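Local coordinates for protein putative retaining b-glycosidase (Saccharophagus degradans, PDB 5A95) that probably hydrolyses beta-glucans as a retaining endo-beta-glucanase of glycoside hydrolase family 5, cleaving mixed-linkage chains, at residues A[293-298]-A[304-309]; A[108-113]-A[117-122]; A[281-286]-A[321-326]; A[88-93]-A[124-129]. The protein carries 1 engineered substitution. One frame throughout, in Å; residues are numbered along the deposited sequence.

Overall arrangement
Followed from the N terminus, the first contact to open is interaction 4, which packs helix 87-96 against helix 116-133 over strands 101-106 and 136-144. Nested inside that loop, interaction 2 sets the short helix 108-114 against the start of the same helix 116-133, about 17 Å from interaction 4 between centres. The second half of the chain repeats the nesting: interaction 3 ties the loop before strand 287-289 to the end of helix 312-323, and within its loop interaction 1 pinches together 293-298 and 304-309, next to the bound glycan. The two nested pairs follow one another without crossing, and interactions 2 and 3 lie on opposite sides of the chain's centre.

Interaction 1: A[293-298]-A[304-309]; sequences GWVQPD and IPVKDD
Val295 and its neighbours meet 306-308 chiefly through the backbone. Val295 N donates to Val306 O at 2.9 Å, and Asp308 N returns a bond to Val295 O at 3.0 Å; together they make a single beta bridge between Val295 and Lys307 in an otherwise irregular loop. Weaker CA-H...O contacts fill in around it, among them Lys307 CA to Val295 O at 3.3 Å and Gln296 CA to Asp308 O at 3.4 Å. Among side chains, Gln296 bends at chi2 (-70°), bringing NE2 within 3.0 Å of Asp309 O in a weak bond, while Glu350 takes a stronger one from the same nitrogen. Apolar contact is modest: Val295 CG1 reaches Val306 CG2 at 4.0 Å, and Trp294 CB lies 3.9 Å from Asp308 CB, the indole plane turned 80° from the carboxylate. The stem of Lys307, extended beyond CG, runs alongside Pro297. Asp308 OD2 turns to the backbone nitrogens of Gly310 and Tyr312. Val306 also touches a glucose unit of the bound glycan, so a pocket residue is presented by two segments joined mainly by backbone bonds, while side chains such as Asp308 and Gln296 tie the loop to its surroundings.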
loop_
_atom_site.group_PDB
_atom_site.type_symbol
_atom_site.label_atom_id
_atom_site.label_comp_id
_atom_site.label_asym_id
_atom_site.label_seq_id
_atom_site.Cartn_x
_atom_site.Cartn_y
_atom_site.Cartn_z
ATOM N N GLY A 293 -6.676 -24.750 -23.661
ATOM C CA GLY A 293 -7.833 -25.626 -23.682
ATOM C C GLY A 293 -9.022 -24.989 -24.369
ATOM O O GLY A 293 -8.949 -23.846 -24.768
ATOM N N TRP A 294 -10.106 -25.750 -24.499
ATOM C CA TRP A 294 -11.289 -25.248 -25.160
ATOM C C TRP A 294 -12.530 -25.971 -24.703
ATOM O O TRP A 294 -12.462 -27.037 -24.108
ATOM C CB TRP A 294 -11.200 -25.390 -26.695
ATOM C CG TRP A 294 -11.579 -26.765 -27.209
ATOM C CD1 TRP A 294 -12.823 -27.143 -27.677
ATOM C CD2 TRP A 294 -10.766 -27.954 -27.285
ATOM N NE1 TRP A 294 -12.811 -28.472 -28.044
ATOM C CE2 TRP A 294 -11.563 -28.988 -27.827
ATOM C CE3 TRP A 294 -9.427 -28.238 -26.976
ATOM C CZ2 TRP A 294 -11.061 -30.275 -28.047
ATOM C CZ3 TRP A 294 -8.946 -29.504 -27.206
ATOM C CH2 TRP A 294 -9.755 -30.511 -27.741
ATOM N N VAL A 295 -13.662 -25.357 -25.019
ATOM C CA VAL A 295 -14.965 -26.007 -24.970
ATOM C C VAL A 295 -15.744 -25.616 -26.223
ATOM O O VAL A 295 -15.545 -24.560 -26.790
ATOM C CB VAL A 295 -15.726 -25.650 -23.664
ATOM C CG1 VAL A 295 -15.995 -24.156 -23.570
ATOM C CG2 VAL A 295 -17.035 -26.456 -23.506
ATOM N N GLN A 296 -16.675 -26.478 -26.621
ATOM C CA GLN A 296 -17.606 -26.182 -27.696
ATOM C C GLN A 296 -18.296 -24.848 -27.447
ATOM O O GLN A 296 -18.515 -24.463 -26.297
ATOM C CB GLN A 296 -18.683 -27.273 -27.771
ATOM C CG GLN A 296 -18.176 -28.594 -28.283
ATOM C CD GLN A 296 -17.814 -28.567 -29.753
ATOM O OE1 GLN A 296 -18.576 -28.040 -30.568
ATOM N NE2 GLN A 296 -16.662 -29.125 -30.103
ATOM N N PRO A 297 -18.694 -24.146 -28.524
ATOM C CA PRO A 297 -19.242 -22.808 -28.321
ATOM C C PRO A 297 -20.569 -22.764 -27.590
ATOM O O PRO A 297 -20.907 -21.719 -27.052
ATOM C CB PRO A 297 -19.402 -22.270 -29.758
ATOM C CG PRO A 297 -19.398 -23.487 -30.619
ATOM C CD PRO A 297 -18.481 -24.466 -29.953
ATOM N N ASP A 298 -21.274 -23.887 -27.569
ATOM C CA ASP A 298 -22.543 -24.035 -26.868
ATOM C C ASP A 298 -22.380 -24.877 -25.608
ATOM O O ASP A 298 -23.372 -25.318 -25.005
ATOM C CB ASP A 298 -23.589 -24.645 -27.814
ATOM C CG ASP A 298 -23.225 -26.034 -28.289
ATOM O OD1 ASP A 298 -22.108 -26.507 -28.048
ATOM O OD2 ASP A 298 -24.069 -26.624 -28.973
ATOM N N ILE A 304 -15.680 -16.456 -24.724
ATOM C CA ILE A 304 -14.437 -16.014 -25.382
ATOM C C ILE A 304 -13.409 -15.864 -24.252
ATOM O O ILE A 304 -13.746 -15.317 -23.201
ATOM C CB ILE A 304 -14.660 -14.682 -26.137
ATOM C CG1 ILE A 304 -15.697 -14.859 -27.264
ATOM C CG2 ILE A 304 -13.376 -14.115 -26.710
ATOM C CD1 ILE A 304 -16.280 -13.563 -27.803
ATOM N N PRO A 305 -12.156 -16.343 -24.448
ATOM C CA PRO A 305 -11.567 -16.816 -25.691
ATOM C C PRO A 305 -11.397 -18.332 -25.797
ATOM O O PRO A 305 -10.469 -18.798 -26.480
ATOM C CB PRO A 305 -10.197 -16.149 -25.658
ATOM C CG PRO A 305 -9.793 -16.290 -24.225
ATOM C CD PRO A 305 -11.093 -16.056 -23.455
ATOM N N VAL A 306 -12.247 -19.123 -25.138
ATOM C CA VAL A 306 -12.056 -20.564 -25.053
ATOM C C VAL A 306 -12.998 -21.397 -25.936
ATOM O O VAL A 306 -12.965 -22.628 -25.864
ATOM C CB VAL A 306 -12.140 -21.086 -23.591
ATOM C CG1 VAL A 306 -11.144 -20.322 -22.725
ATOM C CG2 VAL A 306 -13.544 -20.984 -22.993
ATOM N N LYS A 307 -13.782 -20.748 -26.793
ATOM C CA LYS A 307 -14.726 -21.465 -27.643
ATOM C C LYS A 307 -14.044 -21.995 -28.888
ATOM O O LYS A 307 -13.289 -21.272 -29.523
ATOM C CB LYS A 307 -15.879 -20.559 -28.067
ATOM C CG LYS A 307 -16.742 -19.997 -26.947
ATOM C CD LYS A 307 -17.863 -19.134 -27.543
ATOM C CE LYS A 307 -18.886 -18.737 -26.510
ATOM N NZ LYS A 307 -19.964 -17.977 -27.187
ATOM N N ASP A 308 -14.325 -23.240 -29.238
ATOM C CA ASP A 308 -13.745 -23.857 -30.432
ATOM C C ASP A 308 -14.521 -25.101 -30.788
ATOM O O ASP A 308 -15.132 -25.728 -29.921
ATOM C CB ASP A 308 -12.275 -24.216 -30.212
ATOM C CG ASP A 308 -11.547 -24.539 -31.510
ATOM O OD1 ASP A 308 -11.229 -23.573 -32.235
ATOM O OD2 ASP A 308 -11.306 -25.734 -31.776
ATOM N N ASP A 309 -14.455 -25.487 -32.063
ATOM C CA ASP A 309 -15.089 -26.722 -32.526
ATOM C C ASP A 309 -14.302 -28.012 -32.258
ATOM O O ASP A 309 -14.809 -29.118 -32.511
ATOM C CB ASP A 309 -15.490 -26.633 -34.021
ATOM C CG ASP A 309 -14.327 -26.497 -34.981
ATOM O OD1 ASP A 309 -13.167 -26.768 -34.602
ATOM O OD2 ASP A 309 -14.591 -26.178 -36.159
#

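Interaction 2: A[108-113]-A[117-122]; sequences PVSWRK and DVYLGH
Ser110 OG and Tyr119 OH each hydrogen-bond one carboxylate oxygen of Asp75, the serine at OD1 and the tyrosine at OD2. One acidic group is thus held from both helices, although no hydrogen bond passes directly between them. Ser110 OG also comes up to the edge of the Tyr119 ring near its plane, 3.5 Å from Tyr119 CE2. Ser110 O lies in plane at the same ring edge, 3.7 Å from Tyr119 CD2. The Tyr119 ring reaches this position because its CG is swung anti to the backbone N (chi1 -151°), which carries the ring past Ser110 and Trp111, with CD2 3.7 Å from Trp111 CA. The axes of the two segments stand at 109°, 8.9 Å apart at their closest. In the (beta/alpha)8 barrel of family 5, helix 108-114 follows strand 101-106, and helix 116-133 leads on to strand 136-144. Behind Tyr119 the indole of Trp111 packs obliquely, its six-membered ring at 51° to the phenol and CE3 3.8 Å from Tyr119 CB. Farther along the indole, Trp111 CH2 meets Leu120 CG at 4.0 Å. Phe167 and Trp141 pack edge-to-face with Trp111, while Trp31 of the second subunit packs on Ser110.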
loop_
_atom_site.group_PDB
_atom_site.type_symbol
_atom_site.label_atom_id
_atom_site.label_comp_id
_atom_site.label_asym_id
_atom_site.label_seq_id
_atom_site.Cartn_x
_atom_site.Cartn_y
_atom_site.Cartn_z
ATOM N N PRO A 108 -5.406 -15.133 -4.659
ATOM C CA PRO A 108 -5.132 -14.304 -3.480
ATOM C C PRO A 108 -6.271 -14.268 -2.458
ATOM O O PRO A 108 -6.026 -14.211 -1.254
ATOM C CB PRO A 108 -4.874 -12.909 -4.098
ATOM C CG PRO A 108 -4.229 -13.228 -5.423
ATOM C CD PRO A 108 -5.006 -14.457 -5.904
ATOM N N VAL A 109 -7.524 -14.259 -2.919
ATOM C CA VAL A 109 -8.639 -14.196 -1.961
ATOM C C VAL A 109 -8.640 -15.441 -1.066
ATOM O O VAL A 109 -9.042 -15.375 0.084
ATOM C CB VAL A 109 -9.989 -14.020 -2.689
ATOM C CG1 VAL A 109 -10.371 -15.255 -3.479
ATOM C CG2 VAL A 109 -11.107 -13.603 -1.717
ATOM N N SER A 110 -8.230 -16.571 -1.617
ATOM C CA SER A 110 -8.168 -17.863 -0.907
ATOM C C SER A 110 -6.972 -17.928 0.051
ATOM O O SER A 110 -7.091 -18.447 1.168
ATOM C CB SER A 110 -8.109 -18.985 -1.942
ATOM O OG SER A 110 -8.230 -20.236 -1.321
ATOM N N TRP A 111 -5.836 -17.396 -0.388
ATOM C CA TRP A 111 -4.673 -17.181 0.448
ATOM C C TRP A 111 -5.115 -16.429 1.702
ATOM O O TRP A 111 -4.778 -16.817 2.826
ATOM C CB TRP A 111 -3.619 -16.413 -0.365
ATOM C CG TRP A 111 -2.362 -16.043 0.322
ATOM C CD1 TRP A 111 -1.956 -14.776 0.658
ATOM C CD2 TRP A 111 -1.270 -16.903 0.665
ATOM N NE1 TRP A 111 -0.706 -14.792 1.195
ATOM C CE2 TRP A 111 -0.258 -16.087 1.220
ATOM C CE3 TRP A 111 -1.043 -18.271 0.556
ATOM C CZ2 TRP A 111 0.947 -16.608 1.687
ATOM C CZ3 TRP A 111 0.173 -18.770 0.993
ATOM C CH2 TRP A 111 1.133 -17.958 1.564
ATOM N N ARG A 112 -5.854 -15.338 1.522
ATOM C CA ARG A 112 -6.329 -14.570 2.675
ATOM C C ARG A 112 -7.361 -15.341 3.500
ATOM O O ARG A 112 -7.324 -15.304 4.721
ATOM C CB ARG A 112 -6.896 -13.215 2.238
ATOM C CG ARG A 112 -5.844 -12.242 1.750
ATOM C CD ARG A 112 -6.438 -10.895 1.408
ATOM N NE ARG A 112 -7.332 -10.912 0.258
ATOM C CZ ARG A 112 -6.938 -10.827 -1.007
ATOM N NH1 ARG A 112 -5.649 -10.790 -1.288
ATOM N NH2 ARG A 112 -7.818 -10.818 -1.995
ATOM N N LYS A 113 -8.299 -16.033 2.837
ATOM C CA LYS A 113 -9.387 -16.692 3.552
ATOM C C LYS A 113 -8.889 -17.822 4.442
ATOM O O LYS A 113 -9.280 -17.920 5.614
ATOM C CB LYS A 113 -10.454 -17.190 2.569
ATOM C CG LYS A 113 -11.695 -17.741 3.257
ATOM C CD LYS A 113 -12.814 -18.059 2.283
ATOM C CE LYS A 113 -14.114 -18.393 3.011
ATOM N NZ LYS A 113 -15.185 -18.729 2.031
ATOM N N ASP A 117 -0.615 -19.486 6.935
ATOM C CA ASP A 117 -0.114 -20.634 7.657
ATOM C C ASP A 117 -0.851 -21.896 7.236
ATOM O O ASP A 117 -0.243 -22.938 6.985
ATOM C CB ASP A 117 -0.271 -20.474 9.186
ATOM C CG ASP A 117 0.619 -19.392 9.791
ATOM O OD1 ASP A 117 1.450 -18.793 9.081
ATOM O OD2 ASP A 117 0.474 -19.192 11.025
ATOM N N VAL A 118 -2.175 -21.810 7.180
ATOM C CA VAL A 118 -2.992 -22.937 6.784
ATOM C C VAL A 118 -2.798 -23.284 5.298
ATOM O O VAL A 118 -2.722 -24.471 4.915
ATOM C CB VAL A 118 -4.467 -22.660 7.113
ATOM C CG1 VAL A 118 -5.409 -23.650 6.437
ATOM C CG2 VAL A 118 -4.658 -22.712 8.628
ATOM N N TYR A 119 -2.777 -22.272 4.439
ATOM C CA TYR A 119 -2.600 -22.545 3.017
ATOM C C TYR A 119 -1.274 -23.287 2.775
ATOM O O TYR A 119 -1.218 -24.277 2.026
ATOM C CB TYR A 119 -2.732 -21.259 2.182
ATOM C CG TYR A 119 -3.245 -21.476 0.769
ATOM C CD1 TYR A 119 -2.581 -22.308 -0.117
ATOM C CD2 TYR A 119 -4.408 -20.870 0.327
ATOM C CE1 TYR A 119 -3.057 -22.533 -1.393
ATOM C CE2 TYR A 119 -4.909 -21.106 -0.954
ATOM C CZ TYR A 119 -4.220 -21.920 -1.826
ATOM O OH TYR A 119 -4.695 -22.143 -3.087
ATOM N N LEU A 120 -0.203 -22.803 3.408
ATOM C CA LEU A 120 1.091 -23.463 3.251
ATOM C C LEU A 120 1.048 -24.916 3.747
ATOM O O LEU A 120 1.657 -25.790 3.167
ATOM C CB LEU A 120 2.187 -22.682 3.963
ATOM C CG LEU A 120 2.510 -21.327 3.328
ATOM C CD1 LEU A 120 3.290 -20.479 4.317
ATOM C CD2 LEU A 120 3.284 -21.499 2.029
ATOM N N GLY A 121 0.314 -25.166 4.827
ATOM C CA GLY A 121 0.156 -26.537 5.292
ATOM C C GLY A 121 -0.495 -27.427 4.244
ATOM O O GLY A 121 -0.169 -28.623 4.141
ATOM N N HIS A 122 -1.422 -26.867 3.465
ATOM C CA HIS A 122 -2.045 -27.635 2.371
ATOM C C HIS A 122 -1.100 -27.814 1.185
ATOM O O HIS A 122 -1.107 -28.863 0.542
ATOM C CB HIS A 122 -3.371 -27.034 1.950
ATOM C CG HIS A 122 -4.420 -27.120 3.007
ATOM N ND1 HIS A 122 -4.879 -28.328 3.493
ATOM C CD2 HIS A 122 -5.094 -26.162 3.686
ATOM C CE1 HIS A 122 -5.799 -28.105 4.418
ATOM N NE2 HIS A 122 -5.951 -26.806 4.555
#

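Interaction 3: A[281-286]-A[321-326]; sequences AADTYP and QKKGVS
Asp283 and Lys323 supply the ionic part of this contact, a salt bridge in which Lys323 NZ meets Asp283 OD1 at 3.0 Å, on the syn side and 22° out of the carboxylate plane. The lysine chain curls through successive bends at chi2 and chi3, both -65°, and this curl delivers NZ to the aspartate. The same ammonium also pairs with Asp275, so it sits between two carboxylates. Without the ammonium group, as with an alanine here, Asp283 and Asp275 are likely to lose their shared counter-charge, weakening the tie between loop and helix end. Water bridging forms the second kind of link: one molecule donates to Lys323 O at 2.7 Å and, weakly, to Ala282 O at 3.2 Å. Apolar packing lies deeper, where Ala282 CB points toward the other segment and touches Val325 CG2 at 3.8 Å; both side chains also rest on Val287. Gly324, at positive phi, is the C-prime residue of a Schellman motif that ends helix 312-323. The chain can then turn straight into strand 326-329, beside the loop leading to strand 287-289, forming one of the helix-to-strand connections of the (beta/alpha)8 barrel.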
loop_
_atom_site.group_PDB
_atom_site.type_symbol
_atom_site.label_atom_id
_atom_site.label_comp_id
_atom_site.label_asym_id
_atom_site.label_seq_id
_atom_site.Cartn_x
_atom_site.Cartn_y
_atom_site.Cartn_z
ATOM N N ALA A 281 9.473 -17.357 -28.608
ATOM C CA ALA A 281 10.263 -17.326 -27.369
ATOM C C ALA A 281 10.959 -18.649 -27.118
ATOM O O ALA A 281 12.063 -18.673 -26.559
ATOM C CB ALA A 281 9.387 -16.930 -26.195
ATOM N N ALA A 282 10.328 -19.742 -27.535
ATOM C CA ALA A 282 10.851 -21.086 -27.287
ATOM C C ALA A 282 12.125 -21.389 -28.076
ATOM O O ALA A 282 12.785 -22.393 -27.809
ATOM C CB ALA A 282 9.774 -22.112 -27.594
ATOM N N ASP A 283 12.473 -20.531 -29.033
ATOM C CA ASP A 283 13.741 -20.665 -29.753
ATOM C C ASP A 283 14.914 -20.288 -28.847
ATOM O O ASP A 283 16.034 -20.701 -29.087
ATOM C CB ASP A 283 13.771 -19.729 -30.972
ATOM C CG ASP A 283 12.700 -20.034 -32.004
ATOM O OD1 ASP A 283 12.167 -21.142 -32.006
ATOM O OD2 ASP A 283 12.396 -19.130 -32.829
ATOM N N THR A 284 14.657 -19.502 -27.801
ATOM C CA THR A 284 15.693 -18.924 -26.949
ATOM C C THR A 284 15.587 -19.285 -25.475
ATOM O O THR A 284 16.600 -19.432 -24.786
ATOM C CB THR A 284 15.735 -17.390 -27.139
ATOM O OG1 THR A 284 15.874 -17.101 -28.524
ATOM C CG2 THR A 284 16.870 -16.769 -26.368
ATOM N N TYR A 285 14.354 -19.422 -24.993
ATOM C CA TYR A 285 14.050 -19.664 -23.597
ATOM C C TYR A 285 13.066 -20.818 -23.506
ATOM O O TYR A 285 12.312 -21.050 -24.435
ATOM C CB TYR A 285 13.359 -18.433 -22.965
ATOM C CG TYR A 285 14.088 -17.146 -23.208
ATOM C CD1 TYR A 285 15.246 -16.804 -22.492
ATOM C CD2 TYR A 285 13.653 -16.255 -24.173
ATOM C CE1 TYR A 285 15.916 -15.609 -22.737
ATOM C CE2 TYR A 285 14.332 -15.081 -24.440
ATOM C CZ TYR A 285 15.445 -14.746 -23.702
ATOM O OH TYR A 285 16.128 -13.587 -23.972
ATOM N N PRO A 286 13.029 -21.501 -22.367
ATOM C CA PRO A 286 11.949 -22.474 -22.176
ATOM C C PRO A 286 10.613 -21.748 -22.007
ATOM O O PRO A 286 10.551 -20.682 -21.379
ATOM C CB PRO A 286 12.321 -23.205 -20.885
ATOM C CG PRO A 286 13.686 -22.714 -20.496
ATOM C CD PRO A 286 13.898 -21.391 -21.186
ATOM N N GLN A 321 4.465 -29.406 -29.871
ATOM C CA GLN A 321 5.392 -30.545 -29.985
ATOM C C GLN A 321 6.539 -30.192 -30.920
ATOM O O GLN A 321 7.676 -30.548 -30.630
ATOM C CB GLN A 321 4.637 -31.858 -30.380
ATOM C CG GLN A 321 3.773 -32.392 -29.205
ATOM C CD GLN A 321 3.020 -33.726 -29.409
ATOM O OE1 GLN A 321 2.697 -34.127 -30.547
ATOM N NE2 GLN A 321 2.673 -34.393 -28.274
ATOM N N LYS A 322 6.266 -29.456 -32.001
ATOM C CA LYS A 322 7.311 -28.964 -32.904
ATOM C C LYS A 322 8.315 -28.055 -32.188
ATOM O O LYS A 322 9.518 -28.139 -32.427
ATOM C CB LYS A 322 6.700 -28.200 -34.088
ATOM C CG LYS A 322 7.758 -27.655 -35.021
ATOM C CD LYS A 322 7.175 -27.131 -36.306
ATOM C CE LYS A 322 8.317 -26.768 -37.249
ATOM N NZ LYS A 322 7.831 -26.128 -38.492
ATOM N N LYS A 323 7.803 -27.185 -31.330
ATOM C CA LYS A 323 8.588 -26.179 -30.631
ATOM C C LYS A 323 9.208 -26.727 -29.335
ATOM O O LYS A 323 10.066 -26.075 -28.779
ATOM C CB LYS A 323 7.717 -24.924 -30.316
ATOM C CG LYS A 323 6.983 -24.233 -31.483
ATOM C CD LYS A 323 7.908 -23.615 -32.508
ATOM C CE LYS A 323 8.737 -22.471 -31.934
ATOM N NZ LYS A 323 9.412 -21.690 -33.002
ATOM N N GLY A 324 8.777 -27.906 -28.872
ATOM C CA GLY A 324 9.187 -28.463 -27.595
ATOM C C GLY A 324 8.637 -27.768 -26.368
ATOM O O GLY A 324 9.237 -27.860 -25.299
ATOM N N VAL A 325 7.479 -27.119 -26.513
ATOM C CA VAL A 325 6.842 -26.305 -25.481
ATOM C C VAL A 325 6.174 -27.195 -24.431
ATOM O O VAL A 325 5.516 -28.173 -24.756
ATOM C CB VAL A 325 5.860 -25.325 -26.157
ATOM C CG1 VAL A 325 4.927 -24.673 -25.156
ATOM C CG2 VAL A 325 6.655 -24.240 -26.902
ATOM N N SER A 326 6.369 -26.835 -23.159
ATOM C CA SER A 326 5.706 -27.485 -22.032
ATOM C C SER A 326 4.296 -26.928 -21.845
ATOM O O SER A 326 3.976 -25.852 -22.360
ATOM C CB SER A 326 6.529 -27.232 -20.786
ATOM O OG SER A 326 7.775 -27.908 -20.805
HETATM O O HOH W 1 11.866 -24.471 -30.039
#

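Interaction 4: A[88-93]-A[124-129]; sequences SLFEEL and DEAVRW
Phe90 offers a ring face to the edge of Trp129, giving an edge-to-face pair with planes at 77° and centroids of the phenyl and the indole six-membered ring 5.0 Å apart. The indole edge is centred on its target: Trp129 CE3 stands 3.6 Å above the Phe90 plane, over the middle of the ring, and approaches CE1 and CD1 equally at 3.8 Å. The stem of the tryptophan joins in, with Trp129 CB 3.6 Å from Phe90 CD2. Both aromatic groups leave their helices with CG anti to the carbonyl carbon, which aims them into the gap between the helices; their differing chi2 values, 42° for Phe90 and -23° for Trp129, then turn the ring planes against each other. Ala126, one helical turn before Trp129, meets the far end of the phenyl ring. Its CB lies 3.7 Å from Phe90 CZ, and its carbonyl O comes obliquely to Phe90 CE2 at 3.6 Å. Ile102, Leu137 and Leu133 also touch Phe90, placing the ring between helices 87-96 and 116-133 and the barrel strands beneath, a standard layer of the (beta/alpha)8 fold. Were Phe90 a leucine, the CE3 edge of Trp129 would probably lose the aromatic face it points at, and a gap would open beside Ala126. No hydrogen bond joins the two segments. Their cohesion therefore rests on dispersion and on the weak attraction of the slightly positive indole edge for the phenyl pi cloud, which is consistent with the edge-to-face arrangement and needs no polar partner.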
loop_
_atom_site.group_PDB
_atom_site.type_symbol
_atom_site.label_atom_id
_atom_site.label_comp_id
_atom_site.label_asym_id
_atom_site.label_seq_id
_atom_site.Cartn_x
_atom_site.Cartn_y
_atom_site.Cartn_z
ATOM N N SER A 88 -6.167 -38.740 -3.707
ATOM C CA SER A 88 -6.720 -39.526 -4.814
ATOM C C SER A 88 -6.774 -38.715 -6.111
ATOM O O SER A 88 -6.711 -39.281 -7.200
ATOM C CB SER A 88 -8.118 -40.039 -4.477
ATOM O OG SER A 88 -9.028 -38.971 -4.252
ATOM N N LEU A 89 -6.893 -37.386 -5.997
ATOM C CA LEU A 89 -6.880 -36.523 -7.173
ATOM C C LEU A 89 -5.508 -36.592 -7.884
ATOM O O LEU A 89 -5.430 -36.729 -9.115
ATOM C CB LEU A 89 -7.183 -35.087 -6.743
ATOM C CG LEU A 89 -7.090 -33.996 -7.807
ATOM C CD1 LEU A 89 -7.934 -34.329 -9.019
ATOM C CD2 LEU A 89 -7.444 -32.648 -7.180
ATOM N N PHE A 90 -4.425 -36.490 -7.110
ATOM C CA PHE A 90 -3.075 -36.547 -7.680
ATOM C C PHE A 90 -2.795 -37.933 -8.248
ATOM O O PHE A 90 -2.189 -38.065 -9.323
ATOM C CB PHE A 90 -2.019 -36.182 -6.632
ATOM C CG PHE A 90 -1.915 -34.696 -6.339
ATOM C CD1 PHE A 90 -3.036 -33.895 -6.209
ATOM C CD2 PHE A 90 -0.679 -34.143 -6.142
ATOM C CE1 PHE A 90 -2.920 -32.523 -5.932
ATOM C CE2 PHE A 90 -0.546 -32.788 -5.859
ATOM C CZ PHE A 90 -1.662 -31.990 -5.739
ATOM N N GLU A 91 -3.233 -38.965 -7.526
ATOM C CA GLU A 91 -3.026 -40.346 -7.975
ATOM C C GLU A 91 -3.733 -40.613 -9.307
ATOM O O GLU A 91 -3.164 -41.242 -10.208
ATOM C CB GLU A 91 -3.552 -41.335 -6.934
ATOM C CG GLU A 91 -2.755 -41.321 -5.646
ATOM C CD GLU A 91 -3.345 -42.238 -4.580
ATOM O OE1 GLU A 91 -4.487 -42.011 -4.093
ATOM O OE2 GLU A 91 -2.643 -43.179 -4.222
ATOM N N GLU A 92 -4.970 -40.137 -9.436
ATOM C CA GLU A 92 -5.708 -40.326 -10.686
ATOM C C GLU A 92 -4.923 -39.703 -11.849
ATOM O O GLU A 92 -4.748 -40.286 -12.910
ATOM C CB GLU A 92 -7.070 -39.677 -10.575
ATOM C CG GLU A 92 -7.829 -39.567 -11.895
ATOM C CD GLU A 92 -8.274 -40.892 -12.492
ATOM O OE1 GLU A 92 -8.182 -41.947 -11.817
ATOM O OE2 GLU A 92 -8.777 -40.861 -13.624
ATOM N N LEU A 93 -4.452 -38.490 -11.634
ATOM C CA LEU A 93 -3.745 -37.785 -12.679
ATOM C C LEU A 93 -2.435 -38.458 -13.078
ATOM O O LEU A 93 -2.139 -38.612 -14.277
ATOM C CB LEU A 93 -3.505 -36.338 -12.249
ATOM C CG LEU A 93 -4.762 -35.482 -12.290
ATOM C CD1 LEU A 93 -4.568 -34.169 -11.528
ATOM C CD2 LEU A 93 -5.149 -35.212 -13.747
ATOM N N ASP A 124 2.030 -28.164 1.496
ATOM C CA ASP A 124 2.881 -29.264 1.958
ATOM C C ASP A 124 2.280 -30.629 1.600
ATOM O O ASP A 124 3.011 -31.540 1.259
ATOM C CB ASP A 124 3.032 -29.235 3.470
ATOM C CG ASP A 124 3.911 -28.113 3.994
ATOM O OD1 ASP A 124 4.499 -27.305 3.230
ATOM O OD2 ASP A 124 3.986 -28.056 5.246
ATOM N N GLU A 125 0.966 -30.754 1.745
ATOM C CA GLU A 125 0.279 -31.999 1.380
ATOM C C GLU A 125 0.497 -32.309 -0.093
ATOM O O GLU A 125 0.832 -33.433 -0.459
ATOM C CB GLU A 125 -1.215 -31.928 1.693
ATOM C CG GLU A 125 -1.518 -31.810 3.177
ATOM C CD GLU A 125 -2.923 -31.324 3.509
ATOM O OE1 GLU A 125 -3.607 -30.695 2.671
ATOM O OE2 GLU A 125 -3.354 -31.558 4.659
ATOM N N ALA A 126 0.297 -31.288 -0.935
ATOM C CA ALA A 126 0.533 -31.460 -2.364
ATOM C C ALA A 126 1.969 -31.851 -2.694
ATOM O O ALA A 126 2.200 -32.651 -3.599
ATOM C CB ALA A 126 0.158 -30.185 -3.109
ATOM N N VAL A 127 2.930 -31.250 -1.999
ATOM C CA VAL A 127 4.334 -31.578 -2.200
ATOM C C VAL A 127 4.547 -33.062 -1.908
ATOM O O VAL A 127 5.178 -33.778 -2.682
ATOM C CB VAL A 127 5.271 -30.691 -1.334
ATOM C CG1 VAL A 127 6.704 -31.177 -1.401
ATOM C CG2 VAL A 127 5.195 -29.240 -1.801
ATOM N N ARG A 128 4.029 -33.537 -0.777
ATOM C CA ARG A 128 4.201 -34.929 -0.418
ATOM C C ARG A 128 3.529 -35.853 -1.435
ATOM O O ARG A 128 4.106 -36.854 -1.861
ATOM C CB ARG A 128 3.644 -35.188 0.975
ATOM C CG ARG A 128 4.519 -34.604 2.069
ATOM C CD ARG A 128 4.111 -35.118 3.446
ATOM N NE ARG A 128 2.848 -34.504 3.859
ATOM C CZ ARG A 128 2.741 -33.322 4.471
ATOM N NH1 ARG A 128 3.824 -32.625 4.792
ATOM N NH2 ARG A 128 1.541 -32.840 4.787
ATOM N N TRP A 129 2.312 -35.503 -1.818
ATOM C CA TRP A 129 1.579 -36.316 -2.793
ATOM C C TRP A 129 2.318 -36.381 -4.123
ATOM O O TRP A 129 2.487 -37.454 -4.712
ATOM C CB TRP A 129 0.181 -35.757 -3.024
ATOM C CG TRP A 129 -0.708 -35.730 -1.843
ATOM C CD1 TRP A 129 -0.626 -36.494 -0.711
ATOM C CD2 TRP A 129 -1.859 -34.897 -1.681
ATOM N NE1 TRP A 129 -1.625 -36.154 0.147
ATOM C CE2 TRP A 129 -2.409 -35.184 -0.423
ATOM C CE3 TRP A 129 -2.471 -33.933 -2.479
ATOM C CZ2 TRP A 129 -3.538 -34.538 0.053
ATOM C CZ3 TRP A 129 -3.589 -33.284 -2.007
ATOM C CH2 TRP A 129 -4.105 -33.581 -0.750
#